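Local coordinates for protein probable 3-hydroxyisobutyrate dehydrogenase (Pseudomonas aeruginosa, PDB 3OBB) that oxidises L-serine and methyl-L-serine with NAD as the electron acceptor, and acts only weakly on beta-hydroxyisobutyrate, at residues P223-G226 / P232-R235; T187-A192 / K292-T297; E206-S211 / W216-Y221. All blocks are in the same frame, centred on the assembly; numbering follows the deposited sequence.

Contact 1 of 3, residues P223-G226 / P232-R235; sequences PWPG and PASR
Ser234 and Gly226 close a proline-rich loop in the all-helical C-terminal domain, where a short 3-10 turn at 232-234 packs against the irregular run 223-226. The case illustrates how one hydroxyl can bridge two runs that share no backbone-to-backbone hydrogen bond. Followed outward, the Ser234 CB lies 3.9 Å from Gly226 N, and its OG comes closer, accepting the hydrogen bond from Gly226 N at 2.9 Å with a moderately bent N-H...O angle of 144°. With chi1 at -62°, OG stands opposite the carbonyl carbon of Ser234 and faces the glycine amide. The same OG is hydrogen-bonded to Met228 O, so the hydroxyl joins the Gly226 amide to a carbonyl of the loop that follows it. Next to it, the methyl of Ala233 projects into the bend of the other run, its CB 3.3 Å from Pro223 O, a carbonyl that is also hydrogen-bonded to Tyr237 OH. Behind this bend, Pro223 and Trp224 turn to helix 168-196. Pro225 lies alongside the turn, its ring passing the Ala233 carbonyl: Pro225 CB is 3.3 Å and Pro225 CG 3.5 Å from Ala233 O.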
loop_
_atom_site.group_PDB
_atom_site.type_symbol
_atom_site.label_atom_id
_atom_site.label_comp_id
_atom_site.label_asym_id
_atom_site.label_seq_id
_atom_site.Cartn_x
_atom_site.Cartn_y
_atom_site.Cartn_z
ATOM N N PRO A 223 10.707 16.759 -7.717
ATOM C CA PRO A 223 10.947 15.642 -8.657
ATOM C C PRO A 223 10.527 15.818 -10.120
ATOM O O PRO A 223 10.839 14.948 -10.940
ATOM C CB PRO A 223 10.155 14.495 -8.017
ATOM C CG PRO A 223 9.022 15.186 -7.360
ATOM C CD PRO A 223 9.622 16.414 -6.765
ATOM N N TRP A 224 9.859 16.923 -10.454
ATOM C CA TRP A 224 9.351 17.180 -11.830
ATOM C C TRP A 224 10.355 17.953 -12.676
ATOM O O TRP A 224 10.747 19.055 -12.287
ATOM C CB TRP A 224 8.025 17.951 -11.808
ATOM C CG TRP A 224 7.311 17.851 -13.140
ATOM C CD1 TRP A 224 7.457 18.681 -14.215
ATOM C CD2 TRP A 224 6.374 16.850 -13.537
ATOM N NE1 TRP A 224 6.642 18.274 -15.244
ATOM C CE2 TRP A 224 5.991 17.134 -14.862
ATOM C CE3 TRP A 224 5.851 15.710 -12.916
ATOM C CZ2 TRP A 224 5.089 16.330 -15.575
ATOM C CZ3 TRP A 224 4.956 14.918 -13.625
ATOM C CH2 TRP A 224 4.594 15.231 -14.942
ATOM N N PRO A 225 10.806 17.366 -13.810
ATOM C CA PRO A 225 11.892 17.979 -14.610
ATOM C C PRO A 225 11.532 19.387 -14.970
ATOM O O PRO A 225 10.374 19.636 -15.341
ATOM C CB PRO A 225 11.934 17.115 -15.894
ATOM C CG PRO A 225 11.565 15.689 -15.354
ATOM C CD PRO A 225 10.389 16.061 -14.379
ATOM N N GLY A 226 12.497 20.300 -14.838
ATOM C CA GLY A 226 12.244 21.710 -15.225
ATOM C C GLY A 226 11.667 22.587 -14.116
ATOM O O GLY A 226 11.729 23.809 -14.212
ATOM N N PRO A 232 18.171 17.331 -9.383
ATOM C CA PRO A 232 18.424 16.177 -10.267
ATOM C C PRO A 232 17.375 15.962 -11.372
ATOM O O PRO A 232 17.728 15.493 -12.442
ATOM C CB PRO A 232 18.435 14.989 -9.305
ATOM C CG PRO A 232 18.951 15.589 -8.014
ATOM C CD PRO A 232 18.284 16.954 -7.953
ATOM N N ALA A 233 16.116 16.312 -11.127
ATOM C CA ALA A 233 15.067 16.082 -12.125
ATOM C C ALA A 233 15.296 16.838 -13.430
ATOM O O ALA A 233 14.847 16.408 -14.493
ATOM C CB ALA A 233 13.692 16.393 -11.547
ATOM N N SER A 234 16.006 17.957 -13.350
ATOM C CA SER A 234 16.253 18.802 -14.503
ATOM C C SER A 234 17.491 18.388 -15.283
ATOM O O SER A 234 17.828 19.018 -16.280
ATOM C CB SER A 234 16.324 20.284 -14.100
ATOM O OG SER A 234 15.080 20.734 -13.550
ATOM N N ARG A 235 18.169 17.328 -14.840
ATOM C CA ARG A 235 19.329 16.799 -15.567
ATOM C C ARG A 235 19.220 15.278 -15.592
ATOM O O ARG A 235 20.204 14.544 -15.347
ATOM C CB ARG A 235 20.641 17.254 -14.923
ATOM C CG ARG A 235 20.734 16.922 -13.437
ATOM C CD ARG A 235 22.027 17.469 -12.817
ATOM N NE ARG A 235 22.258 16.879 -11.496
ATOM C CZ ARG A 235 21.890 17.414 -10.341
ATOM N NH1 ARG A 235 21.233 18.579 -10.280
ATOM N NH2 ARG A 235 22.181 16.771 -9.231
#

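Contact 2 of 3, residues T187-A192 / K292-T297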
loop_
_atom_site.group_PDB
_atom_site.type_symbol
_atom_site.label_atom_id
_atom_site.label_comp_id
_atom_site.label_asym_id
_atom_site.label_seq_id
_atom_site.Cartn_x
_atom_site.Cartn_y
_atom_site.Cartn_z
ATOM N N THR A 187 5.044 13.566 -3.258
ATOM C CA THR A 187 5.210 14.745 -4.094
ATOM C C THR A 187 5.186 14.429 -5.617
ATOM O O THR A 187 4.476 15.074 -6.404
ATOM C CB THR A 187 6.473 15.581 -3.668
ATOM O OG1 THR A 187 6.383 15.940 -2.262
ATOM C CG2 THR A 187 6.572 16.873 -4.520
ATOM N N ALA A 188 5.904 13.390 -6.013
ATOM C CA ALA A 188 5.967 12.974 -7.403
ATOM C C ALA A 188 4.584 12.570 -7.923
ATOM O O ALA A 188 4.222 12.861 -9.073
ATOM C CB ALA A 188 6.934 11.812 -7.532
ATOM N N GLU A 189 3.817 11.876 -7.087
ATOM C CA GLU A 189 2.508 11.404 -7.500
ATOM C C GLU A 189 1.511 12.569 -7.573
ATOM O O GLU A 189 0.610 12.572 -8.436
ATOM C CB GLU A 189 2.012 10.290 -6.557
ATOM C CG GLU A 189 1.115 10.734 -5.443
ATOM C CD GLU A 189 0.633 9.548 -4.548
ATOM O OE1 GLU A 189 1.093 8.398 -4.753
ATOM O OE2 GLU A 189 -0.222 9.793 -3.661
ATOM N N ALA A 190 1.666 13.535 -6.660
ATOM C CA ALA A 190 0.795 14.726 -6.646
ATOM C C ALA A 190 1.085 15.586 -7.875
ATOM O O ALA A 190 0.157 16.011 -8.557
ATOM C CB ALA A 190 0.991 15.523 -5.366
HETATM N N MSE A 191 2.360 15.803 -8.187
HETATM C CA MSE A 191 2.769 16.591 -9.371
HETATM C C MSE A 191 2.205 15.983 -10.655
HETATM O O MSE A 191 1.668 16.686 -11.521
HETATM C CB MSE A 191 4.311 16.664 -9.484
HETATM C CG MSE A 191 5.030 17.493 -8.382
HETATM SE SE MSE A 191 4.563 19.387 -8.453
HETATM C CE MSE A 191 5.166 19.796 -10.285
ATOM N N ALA A 192 2.296 14.666 -10.759
ATOM C CA ALA A 192 1.856 13.946 -11.959
ATOM C C ALA A 192 0.339 13.991 -12.082
ATOM O O ALA A 192 -0.204 14.213 -13.160
ATOM C CB ALA A 192 2.369 12.490 -11.910
ATOM N N LYS A 292 9.388 8.972 -12.510
ATOM C CA LYS A 292 9.185 8.228 -13.747
ATOM C C LYS A 292 8.076 7.158 -13.645
ATOM O O LYS A 292 7.412 6.814 -14.656
ATOM C CB LYS A 292 10.495 7.557 -14.150
ATOM C CG LYS A 292 11.582 8.527 -14.629
ATOM C CD LYS A 292 12.609 7.768 -15.480
ATOM C CE LYS A 292 13.780 8.647 -15.906
ATOM N NZ LYS A 292 13.291 9.434 -17.081
ATOM N N LEU A 293 7.897 6.608 -12.453
ATOM C CA LEU A 293 6.741 5.725 -12.215
ATOM C C LEU A 293 5.405 6.385 -12.614
ATOM O O LEU A 293 4.515 5.725 -13.172
ATOM C CB LEU A 293 6.691 5.290 -10.745
ATOM C CG LEU A 293 7.792 4.323 -10.270
ATOM C CD1 LEU A 293 7.486 3.879 -8.842
ATOM C CD2 LEU A 293 7.879 3.121 -11.206
ATOM N N PHE A 294 5.297 7.698 -12.391
ATOM C CA PHE A 294 4.023 8.423 -12.568
ATOM C C PHE A 294 3.901 9.256 -13.828
ATOM O O PHE A 294 2.779 9.580 -14.233
ATOM C CB PHE A 294 3.765 9.318 -11.354
ATOM C CG PHE A 294 3.973 8.617 -10.054
ATOM C CD1 PHE A 294 5.101 8.880 -9.288
ATOM C CD2 PHE A 294 3.056 7.672 -9.620
ATOM C CE1 PHE A 294 5.305 8.237 -8.087
ATOM C CE2 PHE A 294 3.257 7.001 -8.418
ATOM C CZ PHE A 294 4.390 7.283 -7.656
ATOM N N ASP A 295 5.039 9.633 -14.414
ATOM C CA ASP A 295 5.088 10.601 -15.536
ATOM C C ASP A 295 5.364 9.811 -16.788
ATOM O O ASP A 295 6.462 9.259 -16.947
ATOM C CB ASP A 295 6.187 11.655 -15.306
ATOM C CG ASP A 295 6.353 12.656 -16.469
ATOM O OD1 ASP A 295 7.335 13.456 -16.347
ATOM O OD2 ASP A 295 5.545 12.692 -17.458
ATOM N N PRO A 296 4.356 9.747 -17.684
ATOM C CA PRO A 296 4.423 8.931 -18.899
ATOM C C PRO A 296 5.308 9.539 -19.984
ATOM O O PRO A 296 5.825 8.818 -20.835
ATOM C CB PRO A 296 2.970 8.890 -19.368
ATOM C CG PRO A 296 2.357 10.205 -18.861
ATOM C CD PRO A 296 3.065 10.469 -17.552
ATOM N N THR A 297 5.493 10.850 -19.942
ATOM C CA THR A 297 6.167 11.561 -21.026
ATOM C C THR A 297 7.643 11.773 -20.706
ATOM O O THR A 297 8.228 12.786 -21.101
ATOM C CB THR A 297 5.530 12.952 -21.273
ATOM O OG1 THR A 297 5.955 13.847 -20.236
ATOM C CG2 THR A 297 3.986 12.875 -21.294
#
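The packing of the C-terminal stretch on the long helix 168-196, within the all-helical C-terminal domain, brings in a short, weakly bonded helical turn near the C terminus, and a single aromatic ring carries most of it. Phe294 lies against a ridge formed by Ala188, Glu189 and Ala192, residues one turn apart or adjacent on the helix. The CB of Glu189 sits over one ring face, 3.9 Å from the Phe294 centroid and only 9° off the ring normal, a clear CH-pi contact. The opposite face is occupied by Leu293 CB, and the phenyl group is thus held between two aliphatic carbons. Ala188 CB approaches obliquely, 3.9 Å from Phe294 CD1, while the methyl of Ala192 meets the root of the side chain, 3.5 Å from Phe294 CB. A chi1 of -47° sets the ring opposite its own carbonyl carbon and carries it from Ala192 toward Ala188, against the chain direction of helix 168-196. Beyond the ring, Asp295 OD2 accepts from Thr297 N at 3.1 Å in an Asx turn, less certain because Thr297 is poorly ordered. Glu189 continues past the ring to the second subunit, its carboxylate hydrogen-bonded to the backbone N of Met266 and of Gly267; Pro265 of that subunit also packs on Phe294. The result is a phenylalanine packed by CH-pi contact on a helix, at a subunit interface of this all-helical domain.

Contact 3 of 3, residues E206-S211 / W216-Y221; sequences EIMRRS and WALEVY
The end of helix 201-209 meets helix 216-220 across a short connection, with the backbones closest at Arg209 and Leu218, whose CA atoms are 5.3 Å apart. Leu218 supplies the apolar part of the contact: its CD1 rests 3.7 Å from Met208 CB, and the two side chains cross at about a right angle. Arg209 flanks this patch. Its CG stands anti to the backbone N (chi1 167°), which carries the aliphatic chain across helix 216-220, and Arg209 CD passes 3.4 Å from Leu218 O. Glu219 bends at chi2 so that its OE1 comes to 3.2 Å from Arg209 CG, beside the chain rather than at its charged end. Arg209 NH1 remains 4.4 Å from Glu219 OE1, beyond a salt bridge, with the guanidinium and carboxylate planes 78° apart; any attraction is therefore probably long-range. A water makes the polar link instead, donating to Arg209 O at 2.7 Å and to Glu219 OE1 at 2.5 Å. Together, a buried leucine and a water-bridged polar side make up a pair of consecutive helices joined by a short connection in this all-helical domain, beside the second subunit, whose Phe161 packs on Glu206 and Ile207.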
loop_
_atom_site.group_PDB
_atom_site.type_symbol
_atom_site.label_atom_id
_atom_site.label_comp_id
_atom_site.label_asym_id
_atom_site.label_seq_id
_atom_site.Cartn_x
_atom_site.Cartn_y
_atom_site.Cartn_z
ATOM N N GLU A 206 4.372 25.503 -6.753
ATOM C CA GLU A 206 4.410 26.675 -5.874
ATOM C C GLU A 206 3.230 26.625 -4.884
ATOM O O GLU A 206 3.395 26.902 -3.685
ATOM C CB GLU A 206 4.449 28.008 -6.663
ATOM C CG GLU A 206 4.443 29.244 -5.720
ATOM C CD GLU A 206 4.058 30.607 -6.353
ATOM O OE1 GLU A 206 3.701 30.656 -7.565
ATOM O OE2 GLU A 206 4.093 31.630 -5.600
ATOM N N ILE A 207 2.043 26.268 -5.384
ATOM C CA ILE A 207 0.832 26.236 -4.541
ATOM C C ILE A 207 1.006 25.266 -3.376
ATOM O O ILE A 207 0.791 25.622 -2.216
ATOM C CB ILE A 207 -0.431 25.904 -5.384
ATOM C CG1 ILE A 207 -0.852 27.117 -6.211
ATOM C CG2 ILE A 207 -1.601 25.494 -4.523
ATOM C CD1 ILE A 207 -1.709 26.772 -7.423
HETATM N N MSE A 208 1.460 24.053 -3.687
HETATM C CA MSE A 208 1.588 23.008 -2.672
HETATM C C MSE A 208 2.710 23.321 -1.718
HETATM O O MSE A 208 2.554 23.104 -0.506
HETATM C CB MSE A 208 1.760 21.623 -3.293
HETATM C CG MSE A 208 0.557 21.176 -4.088
HETATM SE SE MSE A 208 0.576 19.296 -4.509
HETATM C CE MSE A 208 2.294 19.235 -5.483
ATOM N N ARG A 209 3.822 23.855 -2.244
ATOM C CA ARG A 209 4.995 24.188 -1.418
ATOM C C ARG A 209 4.610 25.187 -0.347
ATOM O O ARG A 209 5.100 25.133 0.801
ATOM C CB ARG A 209 6.170 24.751 -2.257
ATOM C CG ARG A 209 7.271 25.386 -1.380
ATOM C CD ARG A 209 8.471 25.962 -2.162
ATOM N NE ARG A 209 8.034 26.980 -3.112
ATOM C CZ ARG A 209 7.865 28.263 -2.816
ATOM N NH1 ARG A 209 8.162 28.690 -1.582
ATOM N NH2 ARG A 209 7.421 29.121 -3.778
ATOM N N ARG A 210 3.718 26.100 -0.721
ATOM C CA ARG A 210 3.335 27.203 0.156
ATOM C C ARG A 210 2.076 26.895 0.993
ATOM O O ARG A 210 1.608 27.749 1.751
ATOM C CB ARG A 210 3.079 28.454 -0.675
ATOM C CG ARG A 210 4.299 29.113 -1.289
ATOM C CD ARG A 210 4.143 30.602 -0.960
ATOM N NE ARG A 210 3.984 31.369 -2.157
ATOM C CZ ARG A 210 3.719 32.671 -2.211
ATOM N NH1 ARG A 210 3.528 33.397 -1.107
ATOM N NH2 ARG A 210 3.637 33.243 -3.407
ATOM N N SER A 211 1.557 25.678 0.858
ATOM C CA SER A 211 0.333 25.281 1.531
ATOM C C SER A 211 0.523 24.036 2.408
ATOM O O SER A 211 1.663 23.653 2.723
ATOM C CB SER A 211 -0.806 25.112 0.516
ATOM O OG SER A 211 -0.897 26.278 -0.288
ATOM N N TRP A 216 9.862 19.223 2.439
ATOM C CA TRP A 216 11.240 19.386 2.036
ATOM C C TRP A 216 11.465 19.182 0.520
ATOM O O TRP A 216 12.181 19.966 -0.104
ATOM C CB TRP A 216 12.092 18.412 2.816
ATOM C CG TRP A 216 13.580 18.609 2.638
ATOM C CD1 TRP A 216 14.377 19.468 3.341
ATOM C CD2 TRP A 216 14.463 17.886 1.715
ATOM N NE1 TRP A 216 15.697 19.300 2.939
ATOM C CE2 TRP A 216 15.772 18.346 1.951
ATOM C CE3 TRP A 216 14.254 16.889 0.738
ATOM C CZ2 TRP A 216 16.890 17.853 1.233
ATOM C CZ3 TRP A 216 15.346 16.395 0.026
ATOM C CH2 TRP A 216 16.650 16.868 0.285
ATOM N N ALA A 217 10.846 18.156 -0.074
ATOM C CA ALA A 217 11.051 17.907 -1.499
ATOM C C ALA A 217 10.614 19.127 -2.303
ATOM O O ALA A 217 11.270 19.485 -3.270
ATOM C CB ALA A 217 10.296 16.698 -1.969
ATOM N N LEU A 218 9.486 19.726 -1.908
ATOM C CA LEU A 218 8.938 20.857 -2.631
ATOM C C LEU A 218 9.777 22.120 -2.402
ATOM O O LEU A 218 9.807 23.012 -3.260
ATOM C CB LEU A 218 7.482 21.108 -2.218
ATOM C CG LEU A 218 6.399 20.197 -2.824
ATOM C CD1 LEU A 218 5.075 20.377 -2.060
ATOM C CD2 LEU A 218 6.147 20.415 -4.345
ATOM N N GLU A 219 10.469 22.196 -1.263
ATOM C CA GLU A 219 11.266 23.397 -0.971
ATOM C C GLU A 219 12.557 23.404 -1.770
ATOM O O GLU A 219 13.031 24.444 -2.171
ATOM C CB GLU A 219 11.599 23.486 0.530
ATOM C CG GLU A 219 10.405 23.741 1.420
ATOM C CD GLU A 219 9.950 25.195 1.351
ATOM O OE1 GLU A 219 8.737 25.468 1.428
ATOM O OE2 GLU A 219 10.799 26.080 1.241
ATOM N N VAL A 220 13.133 22.225 -1.996
ATOM C CA VAL A 220 14.556 22.150 -2.275
ATOM C C VAL A 220 14.893 21.046 -3.269
ATOM O O VAL A 220 16.019 20.947 -3.731
ATOM C CB VAL A 220 15.282 22.076 -0.867
ATOM C CG1 VAL A 220 16.219 20.890 -0.666
ATOM C CG2 VAL A 220 15.844 23.483 -0.408
ATOM N N TYR A 221 13.913 20.226 -3.650
ATOM C CA TYR A 221 14.262 19.007 -4.384
ATOM C C TYR A 221 13.084 18.471 -5.201
ATOM O O TYR A 221 12.683 17.305 -5.050
ATOM C CB TYR A 221 14.668 17.957 -3.362
ATOM C CG TYR A 221 15.812 17.067 -3.712
ATOM C CD1 TYR A 221 17.037 17.217 -3.051
ATOM C CD2 TYR A 221 15.675 16.036 -4.650
ATOM C CE1 TYR A 221 18.094 16.407 -3.321
ATOM C CE2 TYR A 221 16.751 15.205 -4.951
ATOM C CZ TYR A 221 17.955 15.377 -4.257
ATOM O OH TYR A 221 19.036 14.551 -4.493
HETATM O O HOH W 1 7.101 23.587 1.811
#

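How the contacts relate
From the N terminus, the chain first builds the Rossmann-type nucleotide-binding domain and then enters the long helix 168-196, where the first half of contact 2 lies. Contact 3 closes next, a tight loop between helices 201-209 and 216-220, followed in series by contact 1 in the segment before helix 243-260. Both sit within the much larger loop that contact 2 completes when the chain end returns at 292-297. Helix 168-196 is common to the set: Met191 and Ala190 touch Met208, Thr187 touches Leu218, and Trp224 packs on Ala192; Trp224 also reaches Asp295 of the returning chain end. Between contacts 1 and 3, Pro232 CG lies 3.7 Å from Tyr221 OH.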